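Local coordinates for protein pyocin-S2 (Pseudomonas aeruginosa, PDB 5ODW) that kills sensitive bacteria by breaking down their chromosomal DNA and blocking lipid synthesis, this chain being its N-terminal receptor-binding part without the nuclease domain, at residues Q52-L57 against D157-E162; K70-E75 against Y172-A177; N74-E79 against D111-S116; A87-K92 against K103-A108; D132-S137 against A164-A169. One frame throughout, in Å; residues are numbered along the deposited sequence.

Contact 1. Residues Q52-L57 against D157-E162; sequences QEYRKL and DRHMSE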
# COMPACT_ATOMS: atom_id res chain seq x y z
N GLN C 52 -22.32 17.16 1.74
CA GLN C 52 -23.77 17.04 1.97
C GLN C 52 -24.15 17.74 3.29
O GLN C 52 -25.16 18.45 3.32
CB GLN C 52 -24.15 15.55 2.03
CG GLN C 52 -25.64 15.24 2.16
CD GLN C 52 -25.87 13.84 2.71
OE1 GLN C 52 -25.44 12.83 2.12
NE2 GLN C 52 -26.54 13.75 3.86
N GLU C 53 -23.36 17.55 4.37
CA GLU C 53 -23.61 18.15 5.68
C GLU C 53 -23.32 19.65 5.68
O GLU C 53 -23.99 20.40 6.38
CB GLU C 53 -22.81 17.44 6.80
CG GLU C 53 -23.30 16.04 7.16
CD GLU C 53 -24.78 15.94 7.48
OE1 GLU C 53 -25.22 16.54 8.48
OE2 GLU C 53 -25.50 15.27 6.70
N TYR C 54 -22.31 20.07 4.87
CA TYR C 54 -21.91 21.46 4.69
C TYR C 54 -23.01 22.24 4.02
O TYR C 54 -23.41 23.28 4.53
CB TYR C 54 -20.61 21.56 3.86
CG TYR C 54 -20.10 22.98 3.71
CD1 TYR C 54 -20.59 23.81 2.70
CD2 TYR C 54 -19.14 23.49 4.57
CE1 TYR C 54 -20.17 25.13 2.58
CE2 TYR C 54 -18.68 24.80 4.44
CZ TYR C 54 -19.20 25.61 3.45
OH TYR C 54 -18.77 26.90 3.30
N ARG C 55 -23.50 21.75 2.88
CA ARG C 55 -24.57 22.37 2.11
C ARG C 55 -25.84 22.56 2.98
O ARG C 55 -26.46 23.63 2.91
CB ARG C 55 -24.84 21.58 0.81
CG ARG C 55 -23.74 21.77 -0.25
CD ARG C 55 -23.92 20.87 -1.46
NE ARG C 55 -23.21 19.60 -1.29
CZ ARG C 55 -23.10 18.67 -2.23
NH1 ARG C 55 -23.65 18.85 -3.43
NH2 ARG C 55 -22.46 17.53 -1.97
N LYS C 56 -26.17 21.56 3.86
CA LYS C 56 -27.31 21.59 4.80
C LYS C 56 -27.17 22.73 5.82
O LYS C 56 -28.09 23.54 5.98
CB LYS C 56 -27.49 20.26 5.54
CG LYS C 56 -28.16 19.18 4.71
CD LYS C 56 -28.65 18.02 5.57
CE LYS C 56 -28.57 16.72 4.81
NZ LYS C 56 -28.76 15.54 5.71
N LEU C 57 -26.01 22.79 6.49
CA LEU C 57 -25.76 23.81 7.52
C LEU C 57 -25.54 25.22 6.96
O LEU C 57 -26.03 26.18 7.56
CB LEU C 57 -24.61 23.40 8.42
CG LEU C 57 -24.95 22.38 9.50
CD1 LEU C 57 -23.75 21.55 9.84
CD2 LEU C 57 -25.51 23.05 10.74
N ASP C 157 -17.58 22.03 11.95
CA ASP C 157 -17.87 22.80 13.15
C ASP C 157 -17.08 24.10 13.17
O ASP C 157 -17.65 25.15 13.48
CB ASP C 157 -17.62 21.97 14.42
CG ASP C 157 -18.75 21.00 14.79
OD1 ASP C 157 -19.83 21.07 14.15
OD2 ASP C 157 -18.56 20.18 15.74
N ARG C 158 -15.80 24.04 12.76
CA ARG C 158 -14.93 25.22 12.68
C ARG C 158 -15.42 26.22 11.62
O ARG C 158 -15.52 27.40 11.93
CB ARG C 158 -13.45 24.83 12.48
CG ARG C 158 -12.49 26.01 12.63
CD ARG C 158 -11.67 26.00 13.92
NE ARG C 158 -10.46 26.83 13.79
CZ ARG C 158 -10.30 28.03 14.34
NH1 ARG C 158 -11.26 28.55 15.10
NH2 ARG C 158 -9.18 28.71 14.14
N HIS C 159 -15.72 25.75 10.39
CA HIS C 159 -16.19 26.61 9.30
C HIS C 159 -17.50 27.32 9.65
O HIS C 159 -17.66 28.48 9.30
CB HIS C 159 -16.33 25.85 7.97
CG HIS C 159 -15.06 25.72 7.18
ND1 HIS C 159 -14.88 26.40 5.99
CD2 HIS C 159 -13.98 24.94 7.40
CE1 HIS C 159 -13.69 26.03 5.54
NE2 HIS C 159 -13.11 25.16 6.35
N MET C 160 -18.42 26.62 10.35
CA MET C 160 -19.72 27.18 10.73
C MET C 160 -19.58 28.19 11.89
O MET C 160 -20.12 29.29 11.79
CB MET C 160 -20.79 26.09 10.98
CG MET C 160 -21.12 25.17 9.76
SD MET C 160 -21.61 25.84 8.13
CE MET C 160 -20.07 26.02 7.35
N SER C 161 -18.80 27.85 12.94
CA SER C 161 -18.50 28.77 14.06
C SER C 161 -17.84 30.07 13.56
O SER C 161 -18.20 31.15 14.01
CB SER C 161 -17.62 28.10 15.12
OG SER C 161 -18.27 26.99 15.71
N GLU C 162 -16.90 29.94 12.60
CA GLU C 162 -16.15 31.03 11.96
C GLU C 162 -17.03 31.89 11.02
O GLU C 162 -16.70 33.05 10.81
CB GLU C 162 -14.92 30.48 11.20
CG GLU C 162 -13.78 30.01 12.09
CD GLU C 162 -13.07 31.08 12.91
OE1 GLU C 162 -12.98 32.24 12.44
OE2 GLU C 162 -12.58 30.74 14.01

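Contact 2. Residues K70-E75 against Y172-A177; sequences KNLKNE and YKAQIA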
# COMPACT_ATOMS: atom_id res chain seq x y z
N LYS C 70 -32.44 41.90 6.22
CA LYS C 70 -33.70 42.36 5.64
C LYS C 70 -34.39 43.33 6.63
O LYS C 70 -34.59 44.51 6.28
CB LYS C 70 -34.64 41.17 5.37
CG LYS C 70 -34.55 40.58 3.97
CD LYS C 70 -35.77 39.72 3.65
CE LYS C 70 -35.68 38.99 2.33
NZ LYS C 70 -36.98 38.39 1.91
N ASN C 71 -34.65 42.88 7.85
CA ASN C 71 -35.35 43.64 8.89
C ASN C 71 -34.50 44.11 10.07
O ASN C 71 -34.95 44.04 11.21
CB ASN C 71 -36.50 42.81 9.45
CG ASN C 71 -37.43 42.28 8.38
OD1 ASN C 71 -37.77 42.99 7.44
ND2 ASN C 71 -37.84 41.03 8.54
N LEU C 72 -33.28 44.55 9.83
CA LEU C 72 -32.38 44.94 10.92
C LEU C 72 -32.80 46.23 11.66
O LEU C 72 -32.54 46.34 12.87
CB LEU C 72 -30.90 45.01 10.47
CG LEU C 72 -29.85 44.73 11.57
CD1 LEU C 72 -30.01 43.33 12.18
CD2 LEU C 72 -28.46 44.96 11.06
N LYS C 73 -33.45 47.20 10.95
CA LYS C 73 -33.93 48.48 11.51
C LYS C 73 -34.93 48.22 12.63
O LYS C 73 -34.80 48.80 13.71
CB LYS C 73 -34.58 49.38 10.44
CG LYS C 73 -33.75 49.62 9.18
CD LYS C 73 -34.27 50.80 8.36
CE LYS C 73 -33.59 50.91 7.02
NZ LYS C 73 -33.87 52.23 6.40
N ASN C 74 -35.92 47.33 12.39
CA ASN C 74 -36.99 46.98 13.33
C ASN C 74 -36.47 46.10 14.43
O ASN C 74 -36.86 46.29 15.58
CB ASN C 74 -38.15 46.29 12.62
CG ASN C 74 -38.59 47.01 11.38
OD1 ASN C 74 -38.93 48.21 11.42
ND2 ASN C 74 -38.51 46.33 10.24
N GLU C 75 -35.60 45.14 14.09
CA GLU C 75 -35.01 44.22 15.05
C GLU C 75 -34.20 44.99 16.09
O GLU C 75 -34.41 44.77 17.29
CB GLU C 75 -34.14 43.18 14.33
CG GLU C 75 -33.65 42.05 15.22
CD GLU C 75 -32.44 42.33 16.10
OE1 GLU C 75 -31.41 42.80 15.57
OE2 GLU C 75 -32.54 42.08 17.32
N TYR C 172 -23.44 43.46 13.44
CA TYR C 172 -22.92 44.39 14.45
C TYR C 172 -22.44 45.72 13.83
O TYR C 172 -22.81 46.77 14.34
CB TYR C 172 -21.76 43.77 15.27
CG TYR C 172 -22.12 42.69 16.27
CD1 TYR C 172 -23.15 42.87 17.19
CD2 TYR C 172 -21.30 41.57 16.42
CE1 TYR C 172 -23.42 41.91 18.17
CE2 TYR C 172 -21.57 40.60 17.39
CZ TYR C 172 -22.63 40.77 18.26
OH TYR C 172 -22.88 39.83 19.23
N LYS C 173 -21.65 45.67 12.71
CA LYS C 173 -21.14 46.84 11.96
C LYS C 173 -22.30 47.73 11.49
O LYS C 173 -22.20 48.95 11.60
CB LYS C 173 -20.33 46.38 10.72
CG LYS C 173 -18.83 46.67 10.75
CD LYS C 173 -18.15 46.20 9.45
CE LYS C 173 -16.64 46.02 9.52
NZ LYS C 173 -16.15 45.03 8.52
N ALA C 174 -23.39 47.11 10.98
CA ALA C 174 -24.60 47.77 10.48
C ALA C 174 -25.48 48.31 11.61
O ALA C 174 -26.11 49.36 11.44
CB ALA C 174 -25.39 46.81 9.61
N GLN C 175 -25.55 47.58 12.75
CA GLN C 175 -26.33 47.96 13.93
C GLN C 175 -25.80 49.23 14.57
O GLN C 175 -26.59 50.04 15.05
CB GLN C 175 -26.38 46.82 14.96
CG GLN C 175 -27.41 45.75 14.62
CD GLN C 175 -27.57 44.71 15.70
OE1 GLN C 175 -28.67 44.47 16.19
NE2 GLN C 175 -26.50 44.03 16.06
N ILE C 176 -24.45 49.41 14.57
CA ILE C 176 -23.77 50.60 15.10
C ILE C 176 -24.18 51.83 14.25
O ILE C 176 -24.46 52.88 14.82
CB ILE C 176 -22.23 50.41 15.25
CG1 ILE C 176 -21.92 49.28 16.26
CG2 ILE C 176 -21.56 51.72 15.69
CD1 ILE C 176 -20.61 48.66 16.16
N ALA C 177 -24.27 51.66 12.91
CA ALA C 177 -24.70 52.69 11.97
C ALA C 177 -26.13 53.14 12.30
O ALA C 177 -26.40 54.35 12.32
CB ALA C 177 -24.63 52.16 10.55

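Contact 3. Residues N74-E79 against D111-S116; sequences NETLKE and DAKAKS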
# COMPACT_ATOMS: atom_id res chain seq x y z
N ASN C 74 -35.92 47.33 12.39
CA ASN C 74 -36.99 46.98 13.33
C ASN C 74 -36.47 46.10 14.43
O ASN C 74 -36.86 46.29 15.58
CB ASN C 74 -38.15 46.29 12.62
CG ASN C 74 -38.59 47.01 11.38
OD1 ASN C 74 -38.93 48.21 11.42
ND2 ASN C 74 -38.51 46.33 10.24
N GLU C 75 -35.60 45.14 14.09
CA GLU C 75 -35.01 44.22 15.05
C GLU C 75 -34.20 44.99 16.09
O GLU C 75 -34.41 44.77 17.29
CB GLU C 75 -34.14 43.18 14.33
CG GLU C 75 -33.65 42.05 15.22
CD GLU C 75 -32.44 42.33 16.10
OE1 GLU C 75 -31.41 42.80 15.57
OE2 GLU C 75 -32.54 42.08 17.32
N THR C 76 -33.31 45.89 15.66
CA THR C 76 -32.47 46.64 16.59
C THR C 76 -33.32 47.68 17.37
O THR C 76 -33.13 47.81 18.59
CB THR C 76 -31.22 47.18 15.90
OG1 THR C 76 -30.21 47.43 16.88
CG2 THR C 76 -31.48 48.40 15.06
N LEU C 77 -34.32 48.33 16.72
CA LEU C 77 -35.19 49.25 17.45
C LEU C 77 -36.09 48.49 18.45
O LEU C 77 -36.43 49.06 19.49
CB LEU C 77 -35.99 50.20 16.53
CG LEU C 77 -35.17 51.24 15.71
CD1 LEU C 77 -36.07 52.04 14.81
CD2 LEU C 77 -34.33 52.18 16.60
N LYS C 78 -36.35 47.20 18.19
CA LYS C 78 -37.08 46.33 19.11
C LYS C 78 -36.16 45.96 20.32
O LYS C 78 -36.67 45.79 21.44
CB LYS C 78 -37.59 45.06 18.40
CG LYS C 78 -38.70 44.31 19.13
CD LYS C 78 -38.76 42.84 18.68
CE LYS C 78 -39.43 41.93 19.68
NZ LYS C 78 -39.32 40.49 19.29
N GLU C 79 -34.82 45.86 20.09
CA GLU C 79 -33.85 45.57 21.17
C GLU C 79 -33.84 46.77 22.12
O GLU C 79 -33.92 46.61 23.34
CB GLU C 79 -32.43 45.38 20.61
CG GLU C 79 -32.11 44.00 20.07
CD GLU C 79 -30.64 43.81 19.72
OE1 GLU C 79 -29.78 44.39 20.42
OE2 GLU C 79 -30.35 43.04 18.76
N ASP C 111 -22.09 50.81 22.38
CA ASP C 111 -20.79 50.44 22.93
C ASP C 111 -20.65 48.93 23.12
O ASP C 111 -19.59 48.37 22.87
CB ASP C 111 -20.54 51.17 24.25
CG ASP C 111 -20.27 52.64 24.06
OD1 ASP C 111 -20.21 53.09 22.90
OD2 ASP C 111 -20.10 53.35 25.07
N ALA C 112 -21.72 48.28 23.57
CA ALA C 112 -21.71 46.84 23.78
C ALA C 112 -21.47 46.12 22.46
O ALA C 112 -20.73 45.15 22.39
CB ALA C 112 -23.02 46.39 24.39
N LYS C 113 -22.11 46.63 21.42
CA LYS C 113 -21.99 46.09 20.06
C LYS C 113 -20.62 46.40 19.48
O LYS C 113 -20.05 45.57 18.76
CB LYS C 113 -23.12 46.61 19.16
CG LYS C 113 -24.45 46.04 19.58
CD LYS C 113 -25.57 46.22 18.59
CE LYS C 113 -26.82 45.54 19.08
NZ LYS C 113 -26.63 44.08 19.25
N ALA C 114 -20.09 47.58 19.83
CA ALA C 114 -18.76 48.03 19.44
C ALA C 114 -17.67 47.09 20.02
O ALA C 114 -16.75 46.69 19.30
CB ALA C 114 -18.54 49.46 19.92
N LYS C 115 -17.81 46.72 21.32
CA LYS C 115 -16.90 45.84 22.07
C LYS C 115 -16.91 44.47 21.42
O LYS C 115 -15.83 43.95 21.12
CB LYS C 115 -17.36 45.73 23.54
CG LYS C 115 -16.31 45.19 24.47
CD LYS C 115 -16.16 46.10 25.65
CE LYS C 115 -15.29 45.51 26.73
NZ LYS C 115 -15.36 46.30 27.99
N SER C 116 -18.13 43.91 21.17
CA SER C 116 -18.38 42.61 20.54
C SER C 116 -17.76 42.57 19.14
O SER C 116 -17.06 41.61 18.84
CB SER C 116 -19.88 42.32 20.44
OG SER C 116 -20.55 42.52 21.67

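Contact 4. Residues A87-K92 against K103-A108; sequences AGLPGK and KSIVDA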
# COMPACT_ATOMS: atom_id res chain seq x y z
N ALA C 87 -36.07 49.09 31.79
CA ALA C 87 -35.58 50.16 32.64
C ALA C 87 -36.73 51.05 33.17
O ALA C 87 -36.49 52.08 33.78
CB ALA C 87 -34.58 50.98 31.87
N GLY C 88 -37.96 50.66 32.90
CA GLY C 88 -39.12 51.42 33.35
C GLY C 88 -39.54 52.60 32.50
O GLY C 88 -40.58 53.19 32.78
N LEU C 89 -38.77 52.93 31.45
CA LEU C 89 -39.09 54.04 30.54
C LEU C 89 -40.25 53.68 29.59
O LEU C 89 -40.42 52.50 29.28
CB LEU C 89 -37.86 54.47 29.70
CG LEU C 89 -36.67 55.11 30.40
CD1 LEU C 89 -35.60 55.42 29.41
CD2 LEU C 89 -37.06 56.38 31.16
N PRO C 90 -41.04 54.68 29.08
CA PRO C 90 -42.10 54.33 28.12
C PRO C 90 -41.49 54.23 26.72
O PRO C 90 -40.37 54.71 26.51
CB PRO C 90 -43.07 55.51 28.24
CG PRO C 90 -42.19 56.68 28.59
CD PRO C 90 -40.97 56.14 29.30
N GLY C 91 -42.22 53.58 25.82
CA GLY C 91 -41.78 53.38 24.45
C GLY C 91 -41.62 54.66 23.68
O GLY C 91 -40.67 54.82 22.91
N LYS C 92 -42.55 55.58 23.89
CA LYS C 92 -42.56 56.88 23.24
C LYS C 92 -41.93 57.84 24.22
O LYS C 92 -42.38 57.96 25.36
CB LYS C 92 -43.99 57.30 22.96
CG LYS C 92 -44.93 57.06 24.14
CD LYS C 92 -46.37 56.90 23.69
CE LYS C 92 -47.25 56.43 24.83
NZ LYS C 92 -48.62 56.08 24.37
N LYS C 103 -31.26 58.13 25.37
CA LYS C 103 -30.00 58.23 24.65
C LYS C 103 -28.95 57.31 25.27
O LYS C 103 -28.33 56.54 24.53
CB LYS C 103 -29.50 59.68 24.51
CG LYS C 103 -28.37 59.81 23.47
CD LYS C 103 -27.78 61.21 23.39
CE LYS C 103 -26.35 61.22 22.93
NZ LYS C 103 -25.40 60.95 24.04
N SER C 104 -28.85 57.29 26.59
CA SER C 104 -27.83 56.48 27.26
C SER C 104 -27.98 55.01 26.91
O SER C 104 -26.99 54.32 26.70
CB SER C 104 -27.95 56.67 28.76
OG SER C 104 -28.26 58.02 29.06
N ILE C 105 -29.21 54.54 26.88
CA ILE C 105 -29.51 53.15 26.49
C ILE C 105 -28.94 52.83 25.09
O ILE C 105 -28.26 51.81 24.94
CB ILE C 105 -31.04 52.84 26.61
CG1 ILE C 105 -31.48 52.70 28.08
CG2 ILE C 105 -31.48 51.62 25.77
CD1 ILE C 105 -32.89 53.17 28.35
N VAL C 106 -29.22 53.71 24.09
CA VAL C 106 -28.77 53.65 22.69
C VAL C 106 -27.22 53.61 22.64
O VAL C 106 -26.65 52.74 21.97
CB VAL C 106 -29.39 54.80 21.84
CG1 VAL C 106 -28.66 54.98 20.50
CG2 VAL C 106 -30.89 54.59 21.62
N ASP C 107 -26.58 54.51 23.40
CA ASP C 107 -25.13 54.57 23.53
C ASP C 107 -24.54 53.34 24.24
O ASP C 107 -23.51 52.82 23.83
CB ASP C 107 -24.72 55.83 24.29
CG ASP C 107 -24.96 57.10 23.51
OD1 ASP C 107 -25.46 57.01 22.37
OD2 ASP C 107 -24.65 58.18 24.02
N ALA C 108 -25.19 52.88 25.31
CA ALA C 108 -24.76 51.70 26.07
C ALA C 108 -24.85 50.49 25.19
O ALA C 108 -23.94 49.65 25.24
CB ALA C 108 -25.61 51.52 27.31

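Contact 5. Residues D132-S137 against A164-A169; sequences DFPQKS and AKAYSA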
# COMPACT_ATOMS: atom_id res chain seq x y z
N ASP C 132 -12.95 37.83 3.16
CA ASP C 132 -13.36 37.03 2.01
C ASP C 132 -13.62 35.58 2.36
O ASP C 132 -13.82 34.75 1.48
CB ASP C 132 -12.28 37.10 0.94
CG ASP C 132 -12.71 36.49 -0.38
OD1 ASP C 132 -13.93 36.28 -0.57
OD2 ASP C 132 -11.83 36.21 -1.22
N PHE C 133 -13.62 35.26 3.65
CA PHE C 133 -13.81 33.89 4.09
C PHE C 133 -15.14 33.25 3.68
O PHE C 133 -15.16 32.08 3.31
CB PHE C 133 -13.66 33.80 5.61
CG PHE C 133 -14.14 32.51 6.19
CD1 PHE C 133 -13.49 31.33 5.90
CD2 PHE C 133 -15.24 32.48 7.02
CE1 PHE C 133 -13.93 30.13 6.43
CE2 PHE C 133 -15.68 31.29 7.56
CZ PHE C 133 -15.03 30.12 7.26
N PRO C 134 -16.24 34.01 3.72
CA PRO C 134 -17.52 33.41 3.33
C PRO C 134 -17.47 32.94 1.89
O PRO C 134 -17.98 31.88 1.56
CB PRO C 134 -18.50 34.57 3.47
CG PRO C 134 -17.89 35.44 4.52
CD PRO C 134 -16.41 35.35 4.29
N GLN C 135 -16.84 33.74 1.04
CA GLN C 135 -16.66 33.40 -0.38
C GLN C 135 -15.81 32.16 -0.56
O GLN C 135 -16.10 31.33 -1.43
CB GLN C 135 -16.04 34.59 -1.15
CG GLN C 135 -16.91 35.84 -1.22
CD GLN C 135 -16.65 36.81 -0.09
OE1 GLN C 135 -15.74 37.65 -0.14
NE2 GLN C 135 -17.50 36.77 0.93
N LYS C 136 -14.77 32.02 0.28
CA LYS C 136 -13.73 30.99 0.23
C LYS C 136 -14.01 29.73 1.08
O LYS C 136 -13.37 28.71 0.82
CB LYS C 136 -12.36 31.59 0.60
CG LYS C 136 -11.89 32.68 -0.39
CD LYS C 136 -11.08 32.14 -1.59
CE LYS C 136 -10.94 33.16 -2.69
NZ LYS C 136 -12.10 33.16 -3.61
N SER C 137 -14.99 29.76 2.00
CA SER C 137 -15.33 28.64 2.90
C SER C 137 -15.61 27.29 2.23
O SER C 137 -15.05 26.31 2.70
CB SER C 137 -16.50 29.00 3.82
OG SER C 137 -16.81 27.95 4.72
N ALA C 164 -20.42 32.05 11.65
CA ALA C 164 -21.39 32.59 12.60
C ALA C 164 -20.83 33.95 13.04
O ALA C 164 -21.54 34.94 12.98
CB ALA C 164 -21.56 31.66 13.80
N LYS C 165 -19.53 33.99 13.36
CA LYS C 165 -18.84 35.24 13.71
C LYS C 165 -18.74 36.26 12.56
O LYS C 165 -18.93 37.46 12.77
CB LYS C 165 -17.45 34.92 14.27
CG LYS C 165 -17.47 34.33 15.66
CD LYS C 165 -16.11 33.79 16.05
CE LYS C 165 -16.10 33.27 17.48
NZ LYS C 165 -15.99 34.37 18.48
N ALA C 166 -18.42 35.79 11.35
CA ALA C 166 -18.37 36.61 10.13
C ALA C 166 -19.70 37.36 9.87
O ALA C 166 -19.71 38.57 9.61
CB ALA C 166 -18.03 35.72 8.94
N TYR C 167 -20.81 36.62 9.96
CA TYR C 167 -22.15 37.14 9.78
C TYR C 167 -22.56 37.99 10.98
O TYR C 167 -23.34 38.92 10.80
CB TYR C 167 -23.16 35.99 9.52
CG TYR C 167 -23.02 35.31 8.17
CD1 TYR C 167 -22.61 36.02 7.05
CD2 TYR C 167 -23.33 33.97 8.01
CE1 TYR C 167 -22.47 35.40 5.81
CE2 TYR C 167 -23.20 33.33 6.77
CZ TYR C 167 -22.77 34.06 5.68
OH TYR C 167 -22.63 33.46 4.46
N SER C 168 -22.03 37.70 12.20
CA SER C 168 -22.32 38.50 13.40
C SER C 168 -21.61 39.84 13.28
O SER C 168 -22.20 40.86 13.61
CB SER C 168 -21.91 37.78 14.68
OG SER C 168 -22.83 36.74 14.95
N ALA C 169 -20.38 39.85 12.73
CA ALA C 169 -19.60 41.06 12.50
C ALA C 169 -20.24 41.94 11.43
O ALA C 169 -20.14 43.15 11.53
CB ALA C 169 -18.18 40.71 12.09

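Contact 1. Residues Q52-L57 against D157-E162
Met160 reaches across to Tyr54 and Leu57 and joins both. Its terminal methyl, CE, lies 3.4 Å from CE2 of the Tyr54 ring. The sulfur stands farther off, above the ring face, with SD 5.2 Å from the Tyr54 centroid and 25° off the ring normal, a long Met-aromatic contact. The bend at chi2 sets SD against Leu57, 3.9 Å from its CB, and the bend at chi3 turns CE to the Tyr54 ring. A long unbranched chain suits this place because it can lie along both a flat ring and an aliphatic side chain. His159 CB adds a looser touch at the ring edge.

Tyr54 spans the gap because CG is anti to the backbone N (chi1 -177°), and its hydroxyl is then held by Ser137 and Arg58. The same Ser137 hydroxyl also bonds His159 ND1, while Gln144 takes NE2, a polar network that fixes both rings.

The helix segments run nearly parallel, 18° apart with axes separated by 11.1 Å, a wide spacing filled by these large side chains. Helix 133-148 borders the Tyr54 and His159 side, and Tyr26 of strand 24-26 packs on Leu57 and Met160.

Contact 2. Residues K70-E75 against Y172-A177
Ala174 meets Leu72 first along helix 153-204: its CB lies 3.9 Å from Leu72 CD2. A methyl is enough here, since the leucine does the reaching. With CG anti to the backbone N (chi1 -152°), Leu72 sends its branched end across to the long helix from the first turn of helix 72-86, just after the break at Asn71.

Gln175 follows and carries the rest of the contact. Its CG sits 3.8 Å from the same Leu72 CD2, and the two side chains cross at about a right angle; the leucine branch meets the glutamine's methylenes, which act as apolar surface. Beyond CG the chain is extended and brings the amide beside the carboxylate of Glu75. That glutamate turns toward it through a bend at chi2 (-80°), and the two flat groups are tilted 46° apart.

Glutamine suits this position because it is half methylene and half amide. The lower part closes an apolar seam with leucine and alanine, while the amide probably lets a neutral polar head sit beside a buried carboxylate that already has the acid Glu79 close by.

Contact 3. Residues N74-E79 against D111-S116
Thr76 and Lys113 have the nearest CA atoms of these two helical segments, yet these lie 11.1 Å apart, so only long side chains can bridge the space. Lys113 and Glu79 do so, approaching from opposite directions. The lysine runs extended as far as CE and then bends at chi4 (-61°), which swings the ammonium toward the glutamate. Glu79, extended beyond CG, offers OE1 at 3.4 Å from Lys113 NZ, a salt bridge whose hydrogen bond is weak. The grip is lopsided: OE2 of Glu79 is farther from that NZ, at 3.9 Å, whereas OE1 lies equally near the lysine's CE. Thr76 makes only a loose touch, its OG1 4.5 Å from Lys113 CE.

On the lysine's own helix, Ser116 OG bonds Ala112 O at 2.7 Å, tilted 29° from the carbonyl plane, and Ser116 N reaches that oxygen from the opposite face. This serine thus satisfies its hydroxyl within its own helix. Gln175 of helix 153-204 packs against both Glu79 and Lys113 and fills part of the gap between the two helices.

Because the ion pair is buried, each charge probably depends on the other for compensation. Glu75 brings a second carboxylate, its OE2 2.8 Å from OE2 of Glu79, so close that one of the two acids probably holds a proton. Lys113 would probably help to stabilise the negative charge that remains.

Contact 4. Residues A87-K92 against K103-A108
The shortest polar bond, 2.7 Å from Ala108 N to Ser104 O, is a helix bond of the turn that presents Ile105 to Leu89 across the contact. A second bond straps the same helix: Lys103 NZ donates to Asp107 OD2 at 2.9 Å within a salt bridge, meeting the carboxylate on its syn side and 18° out of its plane. One turn apart, lysine and aspartate are well spaced for this. The other oxygen of Asp107 is bonded by Ser183 of helix 153-204.

The contact itself is apolar and small. Leu89 and Ile105 meet tip to tip, CD1 to CD1, at 3.7 Å. With CA of Leu89 and CA of Ile105 10.4 Å apart, long branched chains suit both places. Ile105 has CG1 anti to the carbonyl carbon (chi1 -74°), which sends its longer branch, rather than CG2, out to the loop.

Leu89 owes its place to the end of helix 72-86. Gly88 is the C-prime residue of a Schellman motif, in which Gly88 N bonds Ser85 O and Leu89 N bonds Lys84 O. Its positive phi of 83° would press a CB against the preceding carbonyl oxygen, so glycine fits there. Past the glycine, Leu89 points its side chain to helix 96-121, where it also packs on Asp98 and Asp101. Ala87 adds a fringe contact, its CB 4.5 Å from CD1 of Ile105.

Contact 5. Residues D132-S137 against A164-A169
Pro134 lies against Ala166 and Tyr167 where the first turn of helix 133-148 meets helix 153-204. CG of the proline ring stands 4.4 Å from Ala166 CB, and Pro134 CB is 4.4 Å from Tyr167 OH. These are the closest approaches, yet they are comfortable rather than interlocked. Alanine suits the place because a methyl lets the rigid ring come near, with the CA atoms of Pro134 and Ala166 7.6 Å apart. Deeper in, Phe133 is buried beside Leu163, Glu162 and Tyr128, with only a grazing approach to this part of the long helix.

Asp132 takes the N-cap position, so Pro134 falls in the first helical turn. Proline is at home there: it has no N-H to give, and a residue so near the start needs none for the helical pattern. Its carbonyl oxygen is bonded by Arg58 of helix 47-70, which brings a third helix to the joint. Tyr167 is fixed from that same helix, its hydroxyl bonded to Asp62 and its ring stacked with His65, so it borders the proline as a firmly placed wall.

The outward side is looser: Gln135 and Lys136 are exposed and do not touch the long-helix segment. By contrast, Ser168 of helix 153-204 is buried and well satisfied. Its OG bonds Ala164 O at 3.0 Å from above the carbonyl plane, while Ser168 N reaches that oxygen from the opposite face. The same serine hydroxyl is also bonded to the backbone N of Ile24.

In the fold
Helix 153-204 runs through contacts 1, 2 and 5 as a common spine, meeting helices 47-70, 133-148 and 72-86 in turn. Contacts 1, 2 and 3 are buried, whereas 4 and 5 lie at the surface. Contacts 1 and 5 touch through Ser137 and Phe133; contacts 2 and 3 share Glu75, their centres only 8 Å apart. Chemistry follows place: contact 1 is aromatic and thioether, contact 2 mixes aliphatic and amide groups, contact 3 is a buried ion pair, and the two surface contacts rest on small apolar touches. Contacts 1 and 4 lie on opposite sides of the chain's centre, about 38 Å apart between centres.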